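Ketoacyl_synth_N domain-containing protein (Photorhabdus luminescens subsp. laumondii, PDB 6SMO) probably takes part in fatty-acid or polyketide chain condensation as a ketosynthase-family subunit, lining a pocket for a bound polyketone chain and pairing with a second ketosynthase chain. Local coordinates at residues N18-I23 with D321-S326; S44-L49 with N196-T201. All blocks are in the same frame, centred on the assembly; numbering follows the deposited sequence.

Interaction 1 of 2, residues N18-I23 with D321-S326; sequences NDVTAI and DSVLAS
V20 and I23, on the first turn of helix 20-31, meet V323 and L324 of helix 319-329 through methyl groups alone. CG2 of V20 lies 3.8 Å from CG1 of V323, the two short side chains meeting at a slant. Three residues on, I23 crosses L324 at about a right angle, its CG2 4.0 Å from CD1 of that leucine. The beta-branched V20, I23 and V323 suit this place because they offer methyls close to the backbone, whereas L324 reaches across with its longer chain; the nearest CA atoms, those of V20 and L324, are 7.3 Å apart. In V323 the touching methyl is the one anti to the backbone N (chi1 159°), which carries it out from the helix toward V20.

Behind the methyls, polar groups hold the turns that present them. D19 is the N-cap of helix 20-31. Its OD1 accepts from A22 N at 2.8 Å, nearly in line with the C-O bond, and from T21 OG1 at 2.7 Å. Two donors on opposite faces hold the carboxylate, and the bond to A22 N caps one amide of the first turn, which has no preceding helical carbonyl to take it. In the opposing helix S326 folds back, OG donating to S322 O at 2.7 Å, so its hydroxyl is satisfied although buried.

V323 also rests on V10, A223 and L225, I23 on A12, and A325 on I352 and I354. Helix 319-329 therefore lies between strands 5-13 and 218-229 on one hand and strand 351-356 on the other, consistent with the central helical layer of the thiolase fold.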
loop_
_atom_site.group_PDB
_atom_site.type_symbol
_atom_site.label_atom_id
_atom_site.label_comp_id
_atom_site.label_asym_id
_atom_site.label_seq_id
_atom_site.Cartn_x
_atom_site.Cartn_y
_atom_site.Cartn_z
ATOM N N ASN C 18 4.072 -2.777 -27.560
ATOM C CA ASN C 18 5.079 -2.659 -26.480
ATOM C C ASN C 18 5.485 -1.201 -26.290
ATOM O O ASN C 18 6.411 -0.953 -25.551
ATOM C CB ASN C 18 6.256 -3.600 -26.681
ATOM C CG ASN C 18 5.915 -5.037 -26.371
ATOM O OD1 ASN C 18 4.933 -5.323 -25.695
ATOM N ND2 ASN C 18 6.725 -5.948 -26.875
ATOM N N ASP C 19 4.835 -0.295 -26.998
ATOM C CA ASP C 19 5.057 1.170 -26.850
ATOM C C ASP C 19 3.749 1.911 -27.151
ATOM O O ASP C 19 2.825 1.281 -27.701
ATOM C CB ASP C 19 6.217 1.652 -27.727
ATOM C CG ASP C 19 6.084 1.290 -29.197
ATOM O OD1 ASP C 19 5.192 1.855 -29.859
ATOM O OD2 ASP C 19 6.873 0.447 -29.665
ATOM N N VAL C 20 3.689 3.200 -26.801
ATOM C CA VAL C 20 2.462 4.054 -26.868
ATOM C C VAL C 20 2.009 4.204 -28.329
ATOM O O VAL C 20 0.784 4.170 -28.564
ATOM C CB VAL C 20 2.682 5.422 -26.185
ATOM C CG1 VAL C 20 3.730 6.274 -26.889
ATOM C CG2 VAL C 20 1.379 6.194 -26.039
ATOM N N THR C 21 2.949 4.359 -29.269
ATOM C CA THR C 21 2.673 4.587 -30.715
ATOM C C THR C 21 2.114 3.307 -31.352
ATOM O O THR C 21 1.223 3.430 -32.217
ATOM C CB THR C 21 3.921 5.078 -31.460
ATOM O OG1 THR C 21 5.003 4.192 -31.166
ATOM C CG2 THR C 21 4.307 6.494 -31.090
ATOM N N ALA C 22 2.617 2.136 -30.946
ATOM C CA ALA C 22 2.190 0.806 -31.447
ATOM C C ALA C 22 0.761 0.503 -30.978
ATOM O O ALA C 22 -0.016 -0.051 -31.781
ATOM C CB ALA C 22 3.158 -0.260 -30.992
ATOM N N ILE C 23 0.431 0.855 -29.729
ATOM C CA ILE C 23 -0.914 0.632 -29.112
ATOM C C ILE C 23 -1.927 1.568 -29.785
ATOM O O ILE C 23 -3.000 1.075 -30.187
ATOM C CB ILE C 23 -0.873 0.832 -27.580
ATOM C CG1 ILE C 23 0.069 -0.162 -26.896
ATOM C CG2 ILE C 23 -2.274 0.762 -26.986
ATOM C CD1 ILE C 23 0.541 0.277 -25.530
ATOM N N ASP C 321 -6.106 4.424 -20.957
ATOM C CA ASP C 321 -7.037 5.344 -21.667
ATOM C C ASP C 321 -6.492 6.777 -21.575
ATOM O O ASP C 321 -6.503 7.475 -22.609
ATOM C CB ASP C 321 -8.458 5.251 -21.101
ATOM C CG ASP C 321 -9.105 3.885 -21.267
ATOM O OD1 ASP C 321 -8.413 2.875 -21.031
ATOM O OD2 ASP C 321 -10.298 3.844 -21.628
ATOM N N SER C 322 -6.034 7.185 -20.385
ATOM C CA SER C 322 -5.439 8.519 -20.100
ATOM C C SER C 322 -4.107 8.680 -20.845
ATOM O O SER C 322 -3.790 9.820 -21.238
ATOM C CB SER C 322 -5.260 8.734 -18.616
ATOM O OG SER C 322 -6.508 8.690 -17.941
ATOM N N VAL C 323 -3.358 7.584 -21.016
ATOM C CA VAL C 323 -2.080 7.538 -21.791
ATOM C C VAL C 323 -2.392 7.831 -23.264
ATOM O O VAL C 323 -1.702 8.690 -23.851
ATOM C CB VAL C 323 -1.358 6.187 -21.604
ATOM C CG1 VAL C 323 -0.367 5.893 -22.723
ATOM C CG2 VAL C 323 -0.671 6.111 -20.249
ATOM N N LEU C 324 -3.395 7.146 -23.827
ATOM C CA LEU C 324 -3.875 7.335 -25.226
ATOM C C LEU C 324 -4.440 8.752 -25.396
ATOM O O LEU C 324 -4.070 9.414 -26.385
ATOM C CB LEU C 324 -4.933 6.276 -25.557
ATOM C CG LEU C 324 -4.432 5.033 -26.294
ATOM C CD1 LEU C 324 -3.219 4.421 -25.610
ATOM C CD2 LEU C 324 -5.543 4.002 -26.421
ATOM N N ALA C 325 -5.298 9.191 -24.467
ATOM C CA ALA C 325 -5.990 10.504 -24.492
ATOM C C ALA C 325 -4.962 11.643 -24.520
ATOM O O ALA C 325 -5.209 12.639 -25.229
ATOM C CB ALA C 325 -6.914 10.627 -23.305
ATOM N N SER C 326 -3.859 11.498 -23.778
ATOM C CA SER C 326 -2.729 12.464 -23.720
ATOM C C SER C 326 -2.031 12.542 -25.085
ATOM O O SER C 326 -1.661 13.661 -25.491
ATOM C CB SER C 326 -1.755 12.100 -22.628
ATOM O OG SER C 326 -2.376 12.168 -21.352
#

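Interaction 2 of 2, residues S44-L49 with N196-T201; sequences SIIRTL and NLLEKT
This is a small packing contact near the surface, in which the short edge strand 46-47 and the residues leading into it lie against helix 192-204. I46 and L198 supply its apolar part. CD1 of the isoleucine comes within 3.9 Å of both CB and CD1 of L198, the two side chains crossing at roughly a right angle, so that one methyl is laid against the flank of the leucine near the helix backbone. With CG1 beside the backbone N (chi1 -47°) and a further bend at chi2 (-54°), I46 brings that terminal methyl to the helix.

The second part joins S44 and E199, whose CA atoms are 5.5 Å apart. E199 is met by its methylene portion: CG lies 3.6 Å from S44 O, a van der Waals approach to the peptide oxygen. Beyond CG the chain is extended, and its carboxylate passes alongside the loop, OE1 being 4.4 Å from I45 CA. Glutamate suits this partly exposed position, since its aliphatic stem can pack while the carboxylate stays at the margin, where K195 is a weak, long-range partner. The hydroxyl of S44 turns to another partner, G216 O.

Within the helix, L197 O accepts from T201 N at 3.0 Å and also from T201 OG1, which approaches from above the carbonyl plane. F218 of strand 218-229 touches S44, I46 and L198 and bonds through its backbone to I45 and R47, tying the edge strand to the sheet, while L197 and T201 pack on F165 and K158 of the neighbouring PKS_KS domain-containing chain.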
loop_
_atom_site.group_PDB
_atom_site.type_symbol
_atom_site.label_atom_id
_atom_site.label_comp_id
_atom_site.label_asym_id
_atom_site.label_seq_id
_atom_site.Cartn_x
_atom_site.Cartn_y
_atom_site.Cartn_z
ATOM N N SER C 44 -13.862 -16.227 -21.329
ATOM C CA SER C 44 -12.858 -15.131 -21.424
ATOM C C SER C 44 -11.445 -15.696 -21.237
ATOM O O SER C 44 -11.300 -16.688 -20.492
ATOM C CB SER C 44 -13.145 -14.046 -20.414
ATOM O OG SER C 44 -14.474 -13.564 -20.549
ATOM N N ILE C 45 -10.446 -15.079 -21.880
ATOM C CA ILE C 45 -9.014 -15.510 -21.850
ATOM C C ILE C 45 -8.143 -14.356 -21.336
ATOM O O ILE C 45 -8.570 -13.190 -21.451
ATOM C CB ILE C 45 -8.545 -15.998 -23.237
ATOM C CG1 ILE C 45 -8.831 -14.976 -24.340
ATOM C CG2 ILE C 45 -9.150 -17.357 -23.558
ATOM C CD1 ILE C 45 -8.003 -15.170 -25.591
ATOM N N ILE C 46 -6.968 -14.689 -20.791
ATOM C CA ILE C 46 -5.916 -13.721 -20.354
ATOM C C ILE C 46 -4.930 -13.541 -21.513
ATOM O O ILE C 46 -4.218 -14.512 -21.834
ATOM C CB ILE C 46 -5.202 -14.206 -19.073
ATOM C CG1 ILE C 46 -6.184 -14.671 -17.992
ATOM C CG2 ILE C 46 -4.253 -13.139 -18.547
ATOM C CD1 ILE C 46 -7.235 -13.651 -17.618
ATOM N N ARG C 47 -4.898 -12.347 -22.116
ATOM C CA ARG C 47 -3.987 -12.001 -23.239
ATOM C C ARG C 47 -2.616 -11.611 -22.675
ATOM O O ARG C 47 -2.547 -10.611 -21.931
ATOM C CB ARG C 47 -4.572 -10.864 -24.081
ATOM C CG ARG C 47 -5.815 -11.250 -24.870
ATOM C CD ARG C 47 -6.374 -10.073 -25.645
ATOM N NE ARG C 47 -5.465 -9.621 -26.691
ATOM C CZ ARG C 47 -5.619 -8.513 -27.413
ATOM N NH1 ARG C 47 -4.726 -8.203 -28.338
ATOM N NH2 ARG C 47 -6.656 -7.716 -27.213
ATOM N N THR C 48 -1.575 -12.376 -23.019
ATOM C CA THR C 48 -0.162 -12.137 -22.618
ATOM C C THR C 48 0.461 -11.097 -23.557
ATOM O O THR C 48 -0.160 -10.794 -24.595
ATOM C CB THR C 48 0.644 -13.442 -22.628
ATOM O OG1 THR C 48 0.569 -14.006 -23.938
ATOM C CG2 THR C 48 0.149 -14.446 -21.612
ATOM N N LEU C 49 1.640 -10.578 -23.200
ATOM C CA LEU C 49 2.447 -9.665 -24.055
ATOM C C LEU C 49 3.144 -10.492 -25.142
ATOM O O LEU C 49 3.515 -11.648 -24.855
ATOM C CB LEU C 49 3.474 -8.920 -23.198
ATOM C CG LEU C 49 2.911 -8.051 -22.073
ATOM C CD1 LEU C 49 4.040 -7.443 -21.258
ATOM C CD2 LEU C 49 2.004 -6.957 -22.615
ATOM N N ASN C 196 -6.870 -18.930 -13.565
ATOM C CA ASN C 196 -8.014 -19.875 -13.433
ATOM C C ASN C 196 -9.204 -19.164 -12.776
ATOM O O ASN C 196 -10.353 -19.528 -13.100
ATOM C CB ASN C 196 -7.627 -21.133 -12.649
ATOM C CG ASN C 196 -6.749 -22.078 -13.441
ATOM O OD1 ASN C 196 -7.153 -22.575 -14.490
ATOM N ND2 ASN C 196 -5.553 -22.344 -12.941
ATOM N N LEU C 197 -8.940 -18.195 -11.891
ATOM C CA LEU C 197 -9.978 -17.416 -11.162
ATOM C C LEU C 197 -10.763 -16.549 -12.155
ATOM O O LEU C 197 -12.006 -16.643 -12.161
ATOM C CB LEU C 197 -9.307 -16.551 -10.088
ATOM C CG LEU C 197 -10.259 -15.844 -9.124
ATOM C CD1 LEU C 197 -10.787 -16.811 -8.075
ATOM C CD2 LEU C 197 -9.580 -14.657 -8.458
ATOM N N LEU C 198 -10.060 -15.742 -12.959
ATOM C CA LEU C 198 -10.661 -14.763 -13.907
ATOM C C LEU C 198 -11.366 -15.493 -15.058
ATOM O O LEU C 198 -12.371 -14.956 -15.561
ATOM C CB LEU C 198 -9.569 -13.829 -14.445
ATOM C CG LEU C 198 -8.936 -12.876 -13.432
ATOM C CD1 LEU C 198 -7.907 -11.982 -14.107
ATOM C CD2 LEU C 198 -9.988 -12.031 -12.728
ATOM N N GLU C 199 -10.858 -16.662 -15.462
ATOM C CA GLU C 199 -11.389 -17.452 -16.608
ATOM C C GLU C 199 -12.760 -18.050 -16.259
ATOM O O GLU C 199 -13.530 -18.315 -17.203
ATOM C CB GLU C 199 -10.405 -18.551 -17.017
ATOM C CG GLU C 199 -9.265 -18.045 -17.884
ATOM C CD GLU C 199 -8.268 -19.105 -18.321
ATOM O OE1 GLU C 199 -7.697 -18.957 -19.419
ATOM O OE2 GLU C 199 -8.059 -20.071 -17.562
ATOM N N LYS C 200 -13.056 -18.253 -14.969
ATOM C CA LYS C 200 -14.305 -18.911 -14.494
ATOM C C LYS C 200 -15.259 -17.873 -13.885
ATOM O O LYS C 200 -16.308 -17.609 -14.504
ATOM C CB LYS C 200 -13.975 -20.019 -13.488
ATOM C CG LYS C 200 -15.127 -20.970 -13.185
ATOM C CD LYS C 200 -14.800 -22.017 -12.142
ATOM C CE LYS C 200 -15.929 -23.000 -11.913
ATOM N NZ LYS C 200 -17.088 -22.364 -11.242
ATOM N N THR C 201 -14.904 -17.305 -12.725
ATOM C CA THR C 201 -15.824 -16.575 -11.807
ATOM C C THR C 201 -16.216 -15.206 -12.380
ATOM O O THR C 201 -17.412 -14.859 -12.282
ATOM C CB THR C 201 -15.210 -16.424 -10.409
ATOM O OG1 THR C 201 -13.924 -15.817 -10.543
ATOM C CG2 THR C 201 -15.083 -17.743 -9.677
#

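The centre of interaction 1 lies about 11 Å from the centre of the chain, that of interaction 2 about 19 Å, with 23 Å between the centres of the two; their nearest atoms are about 5 Å apart without touching. Helix 20-31 precedes strand 46-47 in the chain, and interaction 2 is nested in the loop that interaction 1 closes. Strand 218-229 is common to both: A223 and L225 back interaction 1, F218 interaction 2. A further tie runs from N18 ND2 to S50 O, just past the second contact. The polyketone pocket is lined by V129, A130, W133 and F134, none of which belongs to either contact; both join parts of the fold by packing.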